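Local coordinates for protein proteasome assembly chaperone 2 (PAC2) homologue Rv2125 (Mycobacterium tuberculosis, PDB 5UN0) that is of unknown function but belongs to the PAC2 family and is a homologue of the eukaryotic proteasome assembly chaperone 2, at residues 118-126 with 228-236. Sequence-based numbering, arbitrary orientation.
Sequences LADTPHTRP and DHELAEYVQ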
# COMPACT_ATOMS: atom_id res chain seq x y z
N LEU A 118 -9.86 -1.55 -18.04
CA LEU A 118 -11.21 -1.00 -18.11
C LEU A 118 -11.21 0.24 -18.99
O LEU A 118 -10.42 1.16 -18.79
CB LEU A 118 -11.74 -0.65 -16.72
CG LEU A 118 -11.86 -1.84 -15.76
CD1 LEU A 118 -12.44 -1.40 -14.42
CD2 LEU A 118 -12.70 -2.96 -16.35
N ALA A 119 -12.11 0.25 -19.97
CA ALA A 119 -12.27 1.40 -20.84
C ALA A 119 -13.74 1.72 -21.09
O ALA A 119 -14.63 0.97 -20.68
CB ALA A 119 -11.55 1.18 -22.17
N ASP A 120 -13.95 2.87 -21.73
CA ASP A 120 -15.26 3.26 -22.23
C ASP A 120 -15.46 2.53 -23.55
O ASP A 120 -14.93 2.95 -24.58
CB ASP A 120 -15.35 4.79 -22.45
CG ASP A 120 -15.04 5.60 -21.19
OD1 ASP A 120 -15.50 5.24 -20.08
OD2 ASP A 120 -14.34 6.63 -21.33
N THR A 121 -16.21 1.43 -23.51
CA THR A 121 -16.44 0.60 -24.70
C THR A 121 -17.71 -0.24 -24.54
O THR A 121 -18.00 -0.73 -23.45
CB THR A 121 -15.21 -0.31 -24.98
OG1 THR A 121 -15.41 -1.06 -26.19
CG2 THR A 121 -14.94 -1.26 -23.82
N PRO A 122 -18.49 -0.41 -25.62
CA PRO A 122 -19.73 -1.20 -25.50
C PRO A 122 -19.45 -2.69 -25.30
O PRO A 122 -18.43 -3.20 -25.76
CB PRO A 122 -20.46 -0.98 -26.83
CG PRO A 122 -19.50 -0.28 -27.73
CD PRO A 122 -18.25 0.07 -26.99
N HIS A 123 -20.36 -3.37 -24.60
CA HIS A 123 -20.30 -4.81 -24.46
C HIS A 123 -20.98 -5.51 -25.63
O HIS A 123 -20.92 -6.73 -25.74
CB HIS A 123 -20.94 -5.26 -23.15
CG HIS A 123 -22.43 -5.09 -23.11
ND1 HIS A 123 -23.03 -3.91 -22.75
CD2 HIS A 123 -23.44 -5.96 -23.36
CE1 HIS A 123 -24.35 -4.05 -22.78
NE2 HIS A 123 -24.62 -5.29 -23.15
N THR A 124 -21.64 -4.72 -26.47
CA THR A 124 -22.41 -5.25 -27.60
C THR A 124 -21.63 -5.18 -28.92
O THR A 124 -22.17 -5.49 -29.99
CB THR A 124 -23.74 -4.48 -27.76
OG1 THR A 124 -23.47 -3.10 -28.04
CG2 THR A 124 -24.57 -4.59 -26.50
N ARG A 125 -20.37 -4.78 -28.84
CA ARG A 125 -19.49 -4.71 -30.00
C ARG A 125 -18.10 -5.23 -29.66
O ARG A 125 -17.73 -5.31 -28.49
CB ARG A 125 -19.42 -3.27 -30.53
CG ARG A 125 -20.49 -2.96 -31.56
CD ARG A 125 -20.74 -1.45 -31.67
NE ARG A 125 -21.82 -1.04 -32.57
CZ ARG A 125 -21.70 -0.21 -33.62
NH1 ARG A 125 -20.53 0.35 -33.95
NH2 ARG A 125 -22.77 0.08 -34.35
N PRO A 126 -17.30 -5.60 -30.68
CA PRO A 126 -16.02 -6.30 -30.46
C PRO A 126 -15.10 -5.72 -29.40
O PRO A 126 -15.27 -4.58 -28.97
CB PRO A 126 -15.34 -6.21 -31.83
CG PRO A 126 -16.47 -6.15 -32.80
CD PRO A 126 -17.53 -5.34 -32.11
N ASP A 228 -31.69 1.72 -18.49
CA ASP A 228 -30.29 2.03 -18.21
C ASP A 228 -29.57 1.90 -19.53
O ASP A 228 -29.49 0.81 -20.09
CB ASP A 228 -29.71 1.12 -17.12
CG ASP A 228 -30.02 1.62 -15.71
OD1 ASP A 228 -30.22 2.84 -15.54
OD2 ASP A 228 -30.06 0.80 -14.77
N HIS A 229 -29.11 3.02 -20.07
CA HIS A 229 -28.70 3.02 -21.47
C HIS A 229 -27.90 4.24 -21.92
O HIS A 229 -28.42 5.09 -22.63
CB HIS A 229 -29.93 2.81 -22.37
CG HIS A 229 -29.63 2.12 -23.65
ND1 HIS A 229 -30.05 2.59 -24.88
CD2 HIS A 229 -28.94 0.98 -23.89
CE1 HIS A 229 -29.63 1.76 -25.82
NE2 HIS A 229 -28.95 0.78 -25.25
N GLU A 230 -26.61 4.26 -21.58
CA GLU A 230 -25.67 5.22 -22.17
C GLU A 230 -25.12 4.59 -23.44
O GLU A 230 -24.17 5.08 -24.07
CB GLU A 230 -24.54 5.61 -21.20
CG GLU A 230 -23.60 4.50 -20.78
CD GLU A 230 -22.29 4.99 -20.17
OE1 GLU A 230 -21.73 4.30 -19.28
OE2 GLU A 230 -21.79 6.07 -20.57
N LEU A 231 -25.75 3.48 -23.83
CA LEU A 231 -25.25 2.65 -24.90
C LEU A 231 -25.15 3.42 -26.17
O LEU A 231 -24.17 3.27 -26.88
CB LEU A 231 -26.14 1.45 -25.18
CG LEU A 231 -25.56 0.07 -24.84
CD1 LEU A 231 -24.81 0.03 -23.52
CD2 LEU A 231 -26.64 -1.00 -24.82
N ALA A 232 -26.16 4.23 -26.49
CA ALA A 232 -26.13 4.94 -27.75
C ALA A 232 -24.83 5.72 -27.83
O ALA A 232 -24.17 5.74 -28.87
CB ALA A 232 -27.30 5.88 -27.88
N GLU A 233 -24.45 6.33 -26.71
CA GLU A 233 -23.23 7.11 -26.67
C GLU A 233 -22.08 6.23 -27.10
O GLU A 233 -21.33 6.56 -28.04
CB GLU A 233 -22.94 7.62 -25.24
CG GLU A 233 -23.86 8.73 -24.72
CD GLU A 233 -23.16 9.76 -23.83
OE1 GLU A 233 -22.37 10.55 -24.37
OE2 GLU A 233 -23.40 9.81 -22.59
N TYR A 234 -21.95 5.10 -26.42
CA TYR A 234 -20.84 4.19 -26.65
C TYR A 234 -20.86 3.55 -28.01
O TYR A 234 -19.85 3.53 -28.70
CB TYR A 234 -20.84 3.10 -25.57
CG TYR A 234 -20.06 3.47 -24.32
CD1 TYR A 234 -19.48 4.73 -24.16
CD2 TYR A 234 -19.92 2.55 -23.30
CE1 TYR A 234 -18.78 5.05 -23.01
CE2 TYR A 234 -19.22 2.86 -22.15
CZ TYR A 234 -18.65 4.11 -22.01
OH TYR A 234 -17.96 4.43 -20.86
N VAL A 235 -22.02 3.04 -28.40
CA VAL A 235 -22.13 2.33 -29.67
C VAL A 235 -21.58 3.20 -30.79
O VAL A 235 -20.96 2.69 -31.71
CB VAL A 235 -23.57 1.87 -29.99
CG1 VAL A 235 -23.99 0.75 -29.06
CG2 VAL A 235 -24.53 3.03 -29.88
N GLN A 236 -21.77 4.52 -30.70
CA GLN A 236 -21.15 5.41 -31.65
C GLN A 236 -20.53 6.63 -30.98
O GLN A 236 -19.34 6.65 -30.65
CB GLN A 236 -22.13 5.83 -32.75
CG GLN A 236 -22.82 4.65 -33.48
CD GLN A 236 -21.86 3.68 -34.17
OE1 GLN A 236 -22.10 2.47 -34.19
NE2 GLN A 236 -20.79 4.19 -34.74
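Pro122 and Tyr234 have the nearest CA atoms across the two segments, 5.6 Å apart, where the loop that follows strand 110-119 runs past the short helix 231-235. Tyr234 contributes the largest share, 97 Å² of its surface being buried by the loop: the Asp120-Thr121 peptide lies over one face of its ring, toward the rim, with Thr121 N 3.6 Å above the ring plane. At the far end, Tyr234 OH donates to Asp120 OD1 over 2.7 Å, meeting the oxygen from 40° out of the carboxylate plane; His179 NE2 bonds the same hydroxyl, so two polar partners fix the end of the ring. Pro122 CG packs 4.2 Å from Tyr234 CB. One helical turn earlier, Leu231 CD1 comes within 4.2 Å of His123 CE1, obliquely to the imidazole. With chi1 at 70°, CG of His123 lies between its backbone N and carbonyl carbon, and Tyr180 OH bonds its ND1. Thr124 OG1 lies 4.0 Å from Val235 CG1, while the Arg125 guanidinium has Val235 O over one face without a hydrogen bond. In this surface contact the last modelled helix of a PAC2-family chain packs on the loop leaving an interior strand of its seven-stranded mixed sheet.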